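Local coordinates for protein acyl-coenzyme A oxidase acox-1.1 (Caenorhabditis elegans, PDB 5K3H) that catalyses the FAD-dependent, oxygen-consuming desaturation of acyl-CoA side chains to (2E)-enoyl-CoA in the first step of peroxisomal beta-oxidation, working as a dimer, at residues V467-A472 / R536-L541; G323-D326 / E331-V334; Q33-E38 / R42-I47; A167-D170 / E175-L178. One frame throughout, in Å; residues are numbered along the deposited sequence.

How the contacts relate
Along the chain the order is contact 3, contact 4, contact 2, contact 1, each closing before the next opens. Contact 3 joins helices 27-35 and 38-52 near the N-terminus; contact 4 is the hairpin of strands 166-170 and 175-179 in the mixed beta-sheet; contact 2 folds the loop between helices 300-319 and 338-367; contact 1 ties the loop after helix 437-456 to helix 520-553. None touches another. Contacts 1 and 3 have the closest centres, about 33 Å apart, whereas contacts 2 and 4 stand about 71 Å apart on opposite sides of the chain's centre. They therefore sample separate parts of the acyl-CoA oxidase fold: helical regions, the beta domain and a loop at the subunit interface.

Contact 1: V467-A472 / R536-L541; sequences VAYLGA and RLHTRL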
loop_
_atom_site.group_PDB
_atom_site.type_symbol
_atom_site.label_atom_id
_atom_site.label_comp_id
_atom_site.label_asym_id
_atom_site.label_seq_id
_atom_site.Cartn_x
_atom_site.Cartn_y
_atom_site.Cartn_z
ATOM N N VAL B 467 7.349 -29.577 13.076
ATOM C CA VAL B 467 8.599 -28.978 13.520
ATOM C C VAL B 467 9.731 -29.996 13.576
ATOM O O VAL B 467 10.867 -29.640 13.919
ATOM C CB VAL B 467 8.382 -28.270 14.885
ATOM C CG1 VAL B 467 8.628 -29.127 16.080
ATOM C CG2 VAL B 467 9.076 -26.954 14.932
ATOM N N ALA B 468 9.466 -31.238 13.139
ATOM C CA ALA B 468 10.450 -32.319 13.156
ATOM C C ALA B 468 11.648 -32.015 12.288
ATOM O O ALA B 468 12.750 -32.481 12.580
ATOM C CB ALA B 468 9.820 -33.615 12.663
ATOM N N TYR B 469 11.441 -31.293 11.185
ATOM C CA TYR B 469 12.547 -30.930 10.312
ATOM C C TYR B 469 13.637 -30.195 11.081
ATOM O O TYR B 469 14.766 -30.087 10.583
ATOM C CB TYR B 469 12.031 -30.082 9.143
ATOM C CG TYR B 469 11.746 -28.633 9.478
ATOM C CD1 TYR B 469 10.559 -28.260 10.081
ATOM C CD2 TYR B 469 12.666 -27.631 9.156
ATOM C CE1 TYR B 469 10.305 -26.930 10.388
ATOM C CE2 TYR B 469 12.420 -26.305 9.453
ATOM C CZ TYR B 469 11.242 -25.959 10.070
ATOM O OH TYR B 469 10.971 -24.642 10.364
ATOM N N LEU B 470 13.303 -29.623 12.249
ATOM C CA LEU B 470 14.314 -28.939 13.046
ATOM C C LEU B 470 15.324 -29.922 13.624
ATOM O O LEU B 470 16.464 -29.535 13.923
ATOM C CB LEU B 470 13.670 -28.108 14.164
ATOM C CG LEU B 470 12.938 -26.835 13.737
ATOM C CD1 LEU B 470 12.455 -26.091 14.966
ATOM C CD2 LEU B 470 13.841 -25.952 12.845
ATOM N N GLY B 471 14.927 -31.180 13.819
ATOM C CA GLY B 471 15.837 -32.191 14.308
ATOM C C GLY B 471 16.497 -33.057 13.248
ATOM O O GLY B 471 17.283 -33.942 13.596
ATOM N N ALA B 472 16.205 -32.833 11.968
ATOM C CA ALA B 472 16.738 -33.639 10.881
ATOM C C ALA B 472 18.109 -33.146 10.431
ATOM O O ALA B 472 18.480 -31.991 10.638
ATOM C CB ALA B 472 15.767 -33.647 9.698
ATOM N N ARG B 536 8.933 -16.518 9.957
ATOM C CA ARG B 536 8.497 -16.353 8.569
ATOM C C ARG B 536 9.001 -17.484 7.669
ATOM O O ARG B 536 8.261 -18.000 6.826
ATOM C CB ARG B 536 8.975 -14.999 8.037
ATOM C CG ARG B 536 8.295 -13.807 8.677
ATOM C CD ARG B 536 8.541 -12.525 7.886
ATOM N NE ARG B 536 8.274 -11.339 8.686
ATOM C CZ ARG B 536 9.209 -10.631 9.308
ATOM N NH1 ARG B 536 10.476 -10.979 9.179
ATOM N NH2 ARG B 536 8.883 -9.574 10.046
ATOM N N LEU B 537 10.281 -17.843 7.781
ATOM C CA LEU B 537 10.796 -18.922 6.942
ATOM C C LEU B 537 10.057 -20.225 7.227
ATOM O O LEU B 537 9.724 -20.979 6.312
ATOM C CB LEU B 537 12.304 -19.068 7.155
ATOM C CG LEU B 537 13.172 -17.898 6.661
ATOM C CD1 LEU B 537 14.581 -18.026 7.168
ATOM C CD2 LEU B 537 13.174 -17.826 5.125
ATOM N N HIS B 538 9.771 -20.488 8.494
ATOM C CA HIS B 538 9.032 -21.687 8.857
ATOM C C HIS B 538 7.630 -21.662 8.257
ATOM O O HIS B 538 7.163 -22.663 7.686
ATOM C CB HIS B 538 9.002 -21.780 10.381
ATOM C CG HIS B 538 8.091 -22.835 10.910
ATOM N ND1 HIS B 538 8.481 -24.153 11.042
ATOM C CD2 HIS B 538 6.824 -22.759 11.392
ATOM C CE1 HIS B 538 7.483 -24.847 11.559
ATOM N NE2 HIS B 538 6.470 -24.025 11.787
ATOM N N THR B 539 6.968 -20.499 8.332
ATOM C CA THR B 539 5.616 -20.364 7.806
ATOM C C THR B 539 5.607 -20.509 6.286
ATOM O O THR B 539 4.768 -21.229 5.736
ATOM C CB THR B 539 5.034 -19.011 8.239
ATOM O OG1 THR B 539 5.056 -18.920 9.672
ATOM C CG2 THR B 539 3.604 -18.858 7.746
ATOM N N ARG B 540 6.566 -19.869 5.602
ATOM C CA ARG B 540 6.688 -20.017 4.153
ATOM C C ARG B 540 7.004 -21.461 3.765
ATOM O O ARG B 540 6.527 -21.950 2.730
ATOM C CB ARG B 540 7.739 -19.045 3.605
ATOM C CG ARG B 540 7.336 -17.583 3.818
ATOM C CD ARG B 540 8.419 -16.576 3.478
ATOM N NE ARG B 540 8.596 -16.399 2.043
ATOM C CZ ARG B 540 9.353 -15.454 1.497
ATOM N NH1 ARG B 540 10.002 -14.599 2.262
ATOM N NH2 ARG B 540 9.464 -15.352 0.188
ATOM N N LEU B 541 7.824 -22.154 4.557
ATOM C CA LEU B 541 8.091 -23.562 4.267
ATOM C C LEU B 541 6.809 -24.394 4.311
ATOM O O LEU B 541 6.582 -25.244 3.440
ATOM C CB LEU B 541 9.128 -24.112 5.244
ATOM C CG LEU B 541 9.174 -25.634 5.403
ATOM C CD1 LEU B 541 9.659 -26.307 4.108
ATOM C CD2 LEU B 541 10.066 -25.991 6.587
#
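In the helical C-terminal part of the oxidase, the loop between helices 437-456 and 489-515 is pinned to helix 520-553 by a tyrosine-histidine hydrogen bond: Y469 OH lies 2.6 Å from H538 ND1, and either atom could be the donor. ND1 sits in the plane of the tyrosine ring at its hydroxyl edge. The rings meet rim to rim, centroids 5.6 Å apart and planes at 18°; they lie side by side, neither over the other's face.

The histidine reaches this edge with CG anti to the backbone N (chi1 170°). L541 supplies the apolar part of the contact. Its CD2 stands 3.7 Å from the centroid of the Y469 ring and 14° off the ring normal, a CH-pi contact over the face; L470 CG lies toward the rim of the opposite face. Y469 belongs to a short 3-10 turn in this loop, while V467 CG2 approaches H538 CE1 obliquely at 4.3 Å. Helix 520-553 also holds R536 of the shared ATP site, and the side chain of H538 is about 11 Å from that of the ATP-binding S392. V467 and L470 also pack on S451 of helix 437-456.

Contact 2: G323-D326 / E331-V334; sequences GQID and EVKV
The carbonyl oxygen of G323 is approached by two neighbouring groups of the other segment. V332 N donates to G323 O over 3.1 Å with an N-H...O angle of 156°, arriving nearly in line with the C=O bond. Beside it, E331 CA makes a CA-H...O contact with G323 O at 3.2 Å. Both close an irregular loop between helices 300-319 and 338-367 in the C-alpha1 region, where neither segment forms a regular strand. G323 has a positive phi (80°), and its N turns to the carboxylate of E331: G323 N to E331 OE2 is a weak bond of 3.4 Å. The glutamate gets there with CG anti to its carbonyl carbon (chi1 -71°) and an extended chain beyond.

The loop also faces the second subunit, whose K519 forms a salt bridge with D326 and whose H156 packs against E331. Within the chain, R321 NH1 donates to E331 O, and the side chain of E331 is about 8 Å from that of the FAD-binding R320. The amide of Q324 uses its NE2 on E329 O. Apolar packing completes the closure: the I325 and V332 side chains cross at about a right angle, with I325 CG1 4.0 Å from V332 CG2.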
loop_
_atom_site.group_PDB
_atom_site.type_symbol
_atom_site.label_atom_id
_atom_site.label_comp_id
_atom_site.label_asym_id
_atom_site.label_seq_id
_atom_site.Cartn_x
_atom_site.Cartn_y
_atom_site.Cartn_z
ATOM N N GLY B 323 3.705 0.287 -25.962
ATOM C CA GLY B 323 5.102 0.075 -26.247
ATOM C C GLY B 323 5.295 -1.046 -27.249
ATOM O O GLY B 323 4.379 -1.805 -27.591
ATOM N N GLN B 324 6.515 -1.123 -27.758
ATOM C CA GLN B 324 6.880 -2.123 -28.739
ATOM C C GLN B 324 7.971 -3.016 -28.188
ATOM O O GLN B 324 8.815 -2.580 -27.394
ATOM C CB GLN B 324 7.340 -1.492 -30.040
ATOM C CG GLN B 324 6.200 -1.081 -30.914
ATOM C CD GLN B 324 6.680 -0.268 -32.062
ATOM O OE1 GLN B 324 7.189 0.836 -31.856
ATOM N NE2 GLN B 324 6.518 -0.774 -33.282
ATOM N N ILE B 325 7.913 -4.280 -28.586
ATOM C CA ILE B 325 9.074 -5.141 -28.443
ATOM C C ILE B 325 9.757 -5.042 -29.797
ATOM O O ILE B 325 10.579 -4.146 -30.000
ATOM C CB ILE B 325 8.702 -6.577 -28.019
ATOM C CG1 ILE B 325 8.155 -6.557 -26.579
ATOM C CG2 ILE B 325 9.903 -7.499 -28.099
ATOM C CD1 ILE B 325 7.535 -7.863 -26.101
ATOM N N ASP B 326 9.341 -5.857 -30.769
ATOM C CA ASP B 326 9.822 -5.681 -32.138
ATOM C C ASP B 326 9.317 -4.369 -32.729
ATOM O O ASP B 326 8.116 -4.097 -32.737
ATOM C CB ASP B 326 9.411 -6.869 -33.015
ATOM C CG ASP B 326 10.010 -6.797 -34.422
ATOM O OD1 ASP B 326 9.973 -5.700 -35.026
ATOM O OD2 ASP B 326 10.577 -7.804 -34.903
ATOM N N GLU B 331 2.129 -2.341 -31.370
ATOM C CA GLU B 331 2.235 -2.310 -29.919
ATOM C C GLU B 331 1.759 -3.632 -29.328
ATOM O O GLU B 331 0.786 -4.230 -29.798
ATOM C CB GLU B 331 1.409 -1.150 -29.378
ATOM C CG GLU B 331 2.015 0.235 -29.675
ATOM C CD GLU B 331 1.191 1.361 -29.044
ATOM O OE1 GLU B 331 0.094 1.672 -29.595
ATOM O OE2 GLU B 331 1.625 1.928 -28.013
ATOM N N VAL B 332 2.483 -4.121 -28.331
ATOM C CA VAL B 332 2.194 -5.424 -27.769
ATOM C C VAL B 332 1.317 -5.243 -26.540
ATOM O O VAL B 332 1.319 -4.195 -25.884
ATOM C CB VAL B 332 3.488 -6.205 -27.428
ATOM C CG1 VAL B 332 4.341 -6.433 -28.656
ATOM C CG2 VAL B 332 4.263 -5.460 -26.390
ATOM N N LYS B 333 0.554 -6.286 -26.217
ATOM C CA LYS B 333 -0.109 -6.356 -24.923
ATOM C C LYS B 333 0.941 -6.234 -23.829
ATOM O O LYS B 333 1.992 -6.870 -23.907
ATOM C CB LYS B 333 -0.822 -7.697 -24.779
ATOM C CG LYS B 333 -1.879 -7.983 -25.811
ATOM C CD LYS B 333 -2.328 -9.416 -25.679
ATOM C CE LYS B 333 -3.343 -9.784 -26.733
ATOM N NZ LYS B 333 -3.842 -11.186 -26.542
ATOM N N VAL B 334 0.663 -5.447 -22.782
ATOM C CA VAL B 334 1.682 -5.353 -21.742
ATOM C C VAL B 334 1.916 -6.702 -21.071
ATOM O O VAL B 334 2.998 -6.929 -20.523
ATOM C CB VAL B 334 1.356 -4.260 -20.714
ATOM C CG1 VAL B 334 1.260 -2.932 -21.422
ATOM C CG2 VAL B 334 0.082 -4.565 -19.963
#

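Contact 3: Q33-E38 / R42-I47; sequences QIYGGE and RRRREI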
loop_
_atom_site.group_PDB
_atom_site.type_symbol
_atom_site.label_atom_id
_atom_site.label_comp_id
_atom_site.label_asym_id
_atom_site.label_seq_id
_atom_site.Cartn_x
_atom_site.Cartn_y
_atom_site.Cartn_z
ATOM N N GLN B 33 -11.450 -27.761 -8.023
ATOM C CA GLN B 33 -10.228 -27.882 -7.227
ATOM C C GLN B 33 -10.098 -26.744 -6.207
ATOM O O GLN B 33 -9.828 -26.986 -5.025
ATOM C CB GLN B 33 -9.029 -27.925 -8.170
ATOM C CG GLN B 33 -7.798 -28.535 -7.591
ATOM C CD GLN B 33 -8.011 -29.895 -6.973
ATOM O OE1 GLN B 33 -7.680 -30.100 -5.817
ATOM N NE2 GLN B 33 -8.545 -30.832 -7.739
ATOM N N ILE B 34 -10.335 -25.497 -6.638
ATOM C CA ILE B 34 -10.175 -24.329 -5.766
ATOM C C ILE B 34 -11.167 -24.365 -4.611
ATOM O O ILE B 34 -10.830 -24.010 -3.476
ATOM C CB ILE B 34 -10.319 -23.018 -6.574
ATOM C CG1 ILE B 34 -9.145 -22.796 -7.534
ATOM C CG2 ILE B 34 -10.497 -21.807 -5.651
ATOM C CD1 ILE B 34 -9.396 -21.694 -8.515
ATOM N N TYR B 35 -12.419 -24.721 -4.877
ATOM C CA TYR B 35 -13.460 -24.560 -3.864
ATOM C C TYR B 35 -13.814 -25.870 -3.166
ATOM O O TYR B 35 -14.785 -25.911 -2.399
ATOM C CB TYR B 35 -14.710 -23.915 -4.493
ATOM C CG TYR B 35 -14.482 -22.479 -4.917
ATOM C CD1 TYR B 35 -14.227 -21.487 -3.966
ATOM C CD2 TYR B 35 -14.478 -22.121 -6.271
ATOM C CE1 TYR B 35 -13.992 -20.166 -4.339
ATOM C CE2 TYR B 35 -14.254 -20.785 -6.659
ATOM C CZ TYR B 35 -14.006 -19.823 -5.677
ATOM O OH TYR B 35 -13.784 -18.523 -6.031
ATOM N N GLY B 36 -13.044 -26.931 -3.400
ATOM C CA GLY B 36 -13.228 -28.168 -2.663
ATOM C C GLY B 36 -14.317 -29.096 -3.153
ATOM O O GLY B 36 -14.954 -29.772 -2.339
ATOM N N GLY B 37 -14.557 -29.159 -4.448
ATOM C CA GLY B 37 -15.463 -30.145 -5.014
ATOM C C GLY B 37 -16.296 -29.574 -6.141
ATOM O O GLY B 37 -16.567 -28.377 -6.209
ATOM N N GLU B 38 -16.707 -30.451 -7.059
ATOM C CA GLU B 38 -17.489 -30.003 -8.207
ATOM C C GLU B 38 -18.824 -29.391 -7.777
ATOM O O GLU B 38 -19.303 -28.434 -8.404
ATOM C CB GLU B 38 -17.681 -31.165 -9.191
ATOM C CG GLU B 38 -19.059 -31.243 -9.824
ATOM C CD GLU B 38 -19.270 -30.248 -10.961
ATOM O OE1 GLU B 38 -18.272 -29.619 -11.397
ATOM O OE2 GLU B 38 -20.440 -30.093 -11.408
ATOM N N ARG B 42 -20.027 -25.548 -8.609
ATOM C CA ARG B 42 -21.249 -25.344 -9.386
ATOM C C ARG B 42 -22.279 -24.531 -8.612
ATOM O O ARG B 42 -22.999 -23.710 -9.193
ATOM C CB ARG B 42 -21.846 -26.685 -9.817
ATOM C CG ARG B 42 -22.983 -26.490 -10.797
ATOM C CD ARG B 42 -23.870 -27.688 -10.936
ATOM N NE ARG B 42 -23.104 -28.921 -11.007
ATOM C CZ ARG B 42 -23.567 -30.108 -10.628
ATOM N NH1 ARG B 42 -24.800 -30.217 -10.142
ATOM N NH2 ARG B 42 -22.803 -31.184 -10.738
ATOM N N ARG B 43 -22.387 -24.755 -7.305
ATOM C CA ARG B 43 -23.375 -24.002 -6.548
ATOM C C ARG B 43 -23.080 -22.506 -6.603
ATOM O O ARG B 43 -24.004 -21.684 -6.607
ATOM C CB ARG B 43 -23.452 -24.513 -5.105
ATOM C CG ARG B 43 -24.221 -25.844 -4.947
ATOM C CD ARG B 43 -25.695 -25.632 -5.258
ATOM N NE ARG B 43 -26.312 -24.620 -4.402
ATOM C CZ ARG B 43 -27.143 -23.677 -4.848
ATOM N NH1 ARG B 43 -27.434 -23.622 -6.135
ATOM N NH2 ARG B 43 -27.678 -22.787 -4.015
ATOM N N ARG B 44 -21.797 -22.131 -6.627
ATOM C CA ARG B 44 -21.436 -20.724 -6.817
ATOM C C ARG B 44 -21.996 -20.180 -8.127
ATOM O O ARG B 44 -22.534 -19.065 -8.176
ATOM C CB ARG B 44 -19.913 -20.544 -6.775
ATOM C CG ARG B 44 -19.270 -20.771 -5.399
ATOM C CD ARG B 44 -17.781 -20.483 -5.422
ATOM N NE ARG B 44 -17.463 -19.063 -5.533
ATOM C CZ ARG B 44 -17.241 -18.430 -6.688
ATOM N NH1 ARG B 44 -17.320 -19.087 -7.836
ATOM N NH2 ARG B 44 -16.940 -17.142 -6.708
ATOM N N ARG B 45 -21.846 -20.944 -9.211
ATOM C CA ARG B 45 -22.347 -20.485 -10.502
ATOM C C ARG B 45 -23.864 -20.394 -10.503
ATOM O O ARG B 45 -24.424 -19.469 -11.105
ATOM C CB ARG B 45 -21.851 -21.403 -11.619
ATOM C CG ARG B 45 -20.326 -21.422 -11.672
ATOM C CD ARG B 45 -19.767 -21.990 -12.950
ATOM N NE ARG B 45 -20.072 -23.410 -13.121
ATOM C CZ ARG B 45 -19.372 -24.393 -12.570
ATOM N NH1 ARG B 45 -18.331 -24.121 -11.789
ATOM N NH2 ARG B 45 -19.722 -25.647 -12.789
ATOM N N GLU B 46 -24.546 -21.337 -9.824
ATOM C CA GLU B 46 -26.004 -21.298 -9.744
ATOM C C GLU B 46 -26.482 -20.119 -8.917
ATOM O O GLU B 46 -27.454 -19.453 -9.290
ATOM C CB GLU B 46 -26.544 -22.603 -9.155
ATOM C CG GLU B 46 -26.299 -23.817 -10.017
ATOM C CD GLU B 46 -26.821 -25.108 -9.399
ATOM O OE1 GLU B 46 -27.331 -25.066 -8.268
ATOM O OE2 GLU B 46 -26.700 -26.178 -10.027
ATOM N N ILE B 47 -25.822 -19.865 -7.784
ATOM C CA ILE B 47 -26.141 -18.709 -6.949
ATOM C C ILE B 47 -25.981 -17.413 -7.735
ATOM O O ILE B 47 -26.825 -16.510 -7.657
ATOM C CB ILE B 47 -25.263 -18.700 -5.686
ATOM C CG1 ILE B 47 -25.635 -19.832 -4.737
ATOM C CG2 ILE B 47 -25.315 -17.349 -5.006
ATOM C CD1 ILE B 47 -24.554 -20.101 -3.705
HETATM O O HOH W 1 -17.018 -26.940 -11.337
#
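The guanidinium of R44 lies flat on the ring of Y35, with centres 4.3 Å apart and planes at 7°, a cation-pi stack. R44 CD leads into it, 3.6 Å from the centroid of the Y35 ring and almost on its normal. The bend of the arginine at chi3 (72°) turns the group beyond CD to lie along the ring, placing NE and CZ over the hydroxyl end. I34 CG2 covers the opposite face, so the ring is sandwiched. Y35 OH also bonds to W618 O and R44 NH1 to E619 O. An alanine at Y35 would remove the ring and is likely to leave the R44 guanidinium without its stacking partner and W618 O without its hydroxyl mate.

R42 holds E38 OE2 side-on, through NH2 at 2.7 Å and NE at 2.9 Å, the oxygen in the guanidinium plane and its anti lone pair used by NH2. R42 starts with CG anti to the backbone N (chi1 -171°) and bends at chi3, which turns its NE/NH2 edge to the carboxylate, while the E38 chain bends at chi2. E38 OE1 instead receives a hydrogen bond from a water, 3.0 Å away, that accepts from R45 NH1, itself salt-bridged to E619. A Schellman motif closes helix 27-35 at G36, followed directly by the N-cap G37 of helix 38-52, the compact two-glycine link between consecutive helices.

Contact 4: A167-D170 / E175-L178; sequences ATYD and EFVL
F176 reaches across to Y169 and A167 on the face of the sheet that all three share with L178. Its CB leaves the strand with CG anti to the carbonyl carbon (chi1 -73°), which swings the ring over the neighbouring strand. F176 CD1 then comes 4.2 Å from A167 CB. F176 CE1 touches Y169 CB at 3.7 Å, and F176 CZ, the tip, meets Y169 CD1 at the same distance. That CD1 stands over one face of the phenylalanine ring, toward its rim. The rings are oblique, planes at 44°. The F176 ring also meets that of F218 on strand 211-221, planes at about 60°. Replacing F176 by an alanine would probably open a gap beside Y169 and A167 and lose that ring contact.

The backbone beneath is an antiparallel beta hairpin, strands 166-170 and 175-179, within the mixed sheet of the beta domain. T168 and V177 form a hydrogen-bonded pair, both N-to-O distances 2.9 Å; D170 and E175 form the next, where D170 N to E175 O is 2.8 Å and the return bond longer. A167-L178 and Y169-F176 are the non-hydrogen-bonded pairs. On the T168 and V177 face, a water donates to V177 O and lies 2.6 Å from T168 OG1. Farther along that face, the carboxylates of D170 and E175 both form salt bridges with R259 NH1, while T173 OG1 also hydrogen-bonds to E175 OE1.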
loop_
_atom_site.group_PDB
_atom_site.type_symbol
_atom_site.label_atom_id
_atom_site.label_comp_id
_atom_site.label_asym_id
_atom_site.label_seq_id
_atom_site.Cartn_x
_atom_site.Cartn_y
_atom_site.Cartn_z
ATOM N N ALA B 167 -15.182 -5.749 35.389
ATOM C CA ALA B 167 -16.485 -6.286 35.740
ATOM C C ALA B 167 -16.360 -6.747 37.180
ATOM O O ALA B 167 -15.741 -7.783 37.449
ATOM C CB ALA B 167 -16.889 -7.438 34.820
ATOM N N THR B 168 -16.950 -5.999 38.101
ATOM C CA THR B 168 -16.759 -6.251 39.519
ATOM C C THR B 168 -18.008 -6.954 40.030
ATOM O O THR B 168 -19.135 -6.492 39.784
ATOM C CB THR B 168 -16.504 -4.960 40.309
ATOM O OG1 THR B 168 -15.378 -4.252 39.765
ATOM C CG2 THR B 168 -16.205 -5.280 41.765
ATOM N N TYR B 169 -17.811 -8.106 40.668
ATOM C CA TYR B 169 -18.947 -8.882 41.136
ATOM C C TYR B 169 -19.489 -8.256 42.413
ATOM O O TYR B 169 -18.775 -8.162 43.418
ATOM C CB TYR B 169 -18.580 -10.343 41.380
ATOM C CG TYR B 169 -19.828 -11.103 41.737
ATOM C CD1 TYR B 169 -20.946 -11.012 40.916
ATOM C CD2 TYR B 169 -19.922 -11.870 42.893
ATOM C CE1 TYR B 169 -22.103 -11.676 41.211
ATOM C CE2 TYR B 169 -21.094 -12.550 43.198
ATOM C CZ TYR B 169 -22.180 -12.443 42.346
ATOM O OH TYR B 169 -23.375 -13.080 42.595
ATOM N N ASP B 170 -20.760 -7.854 42.373
ATOM C CA ASP B 170 -21.461 -7.267 43.510
ATOM C C ASP B 170 -22.279 -8.372 44.173
ATOM O O ASP B 170 -23.363 -8.719 43.698
ATOM C CB ASP B 170 -22.336 -6.119 43.022
ATOM C CG ASP B 170 -23.019 -5.377 44.154
ATOM O OD1 ASP B 170 -23.330 -5.999 45.197
ATOM O OD2 ASP B 170 -23.259 -4.156 43.996
ATOM N N GLU B 175 -24.947 -9.040 40.823
ATOM C CA GLU B 175 -24.777 -8.328 39.567
ATOM C C GLU B 175 -23.299 -8.109 39.305
ATOM O O GLU B 175 -22.498 -8.057 40.241
ATOM C CB GLU B 175 -25.482 -6.979 39.596
ATOM C CG GLU B 175 -26.977 -7.017 39.441
ATOM C CD GLU B 175 -27.561 -5.659 39.691
ATOM O OE1 GLU B 175 -27.227 -5.058 40.736
ATOM O OE2 GLU B 175 -28.289 -5.155 38.817
ATOM N N PHE B 176 -22.942 -7.987 38.024
ATOM C CA PHE B 176 -21.637 -7.458 37.628
ATOM C C PHE B 176 -21.752 -5.973 37.319
ATOM O O PHE B 176 -22.711 -5.547 36.663
ATOM C CB PHE B 176 -21.065 -8.226 36.435
ATOM C CG PHE B 176 -20.586 -9.596 36.808
ATOM C CD1 PHE B 176 -19.327 -9.771 37.363
ATOM C CD2 PHE B 176 -21.419 -10.687 36.686
ATOM C CE1 PHE B 176 -18.881 -11.012 37.744
ATOM C CE2 PHE B 176 -20.990 -11.934 37.067
ATOM C CZ PHE B 176 -19.707 -12.102 37.594
ATOM N N VAL B 177 -20.801 -5.189 37.831
ATOM C CA VAL B 177 -20.740 -3.750 37.584
ATOM C C VAL B 177 -19.612 -3.544 36.579
ATOM O O VAL B 177 -18.444 -3.753 36.907
ATOM C CB VAL B 177 -20.476 -2.956 38.875
ATOM C CG1 VAL B 177 -20.083 -1.539 38.562
ATOM C CG2 VAL B 177 -21.655 -2.999 39.843
ATOM N N LEU B 178 -19.942 -3.157 35.348
ATOM C CA LEU B 178 -18.941 -2.928 34.312
ATOM C C LEU B 178 -18.470 -1.488 34.409
ATOM O O LEU B 178 -19.279 -0.583 34.648
ATOM C CB LEU B 178 -19.522 -3.202 32.925
ATOM C CG LEU B 178 -19.483 -4.619 32.318
ATOM C CD1 LEU B 178 -19.736 -5.703 33.330
ATOM C CD2 LEU B 178 -20.550 -4.713 31.228
HETATM O O HOH W 2 -16.058 -2.758 37.757
#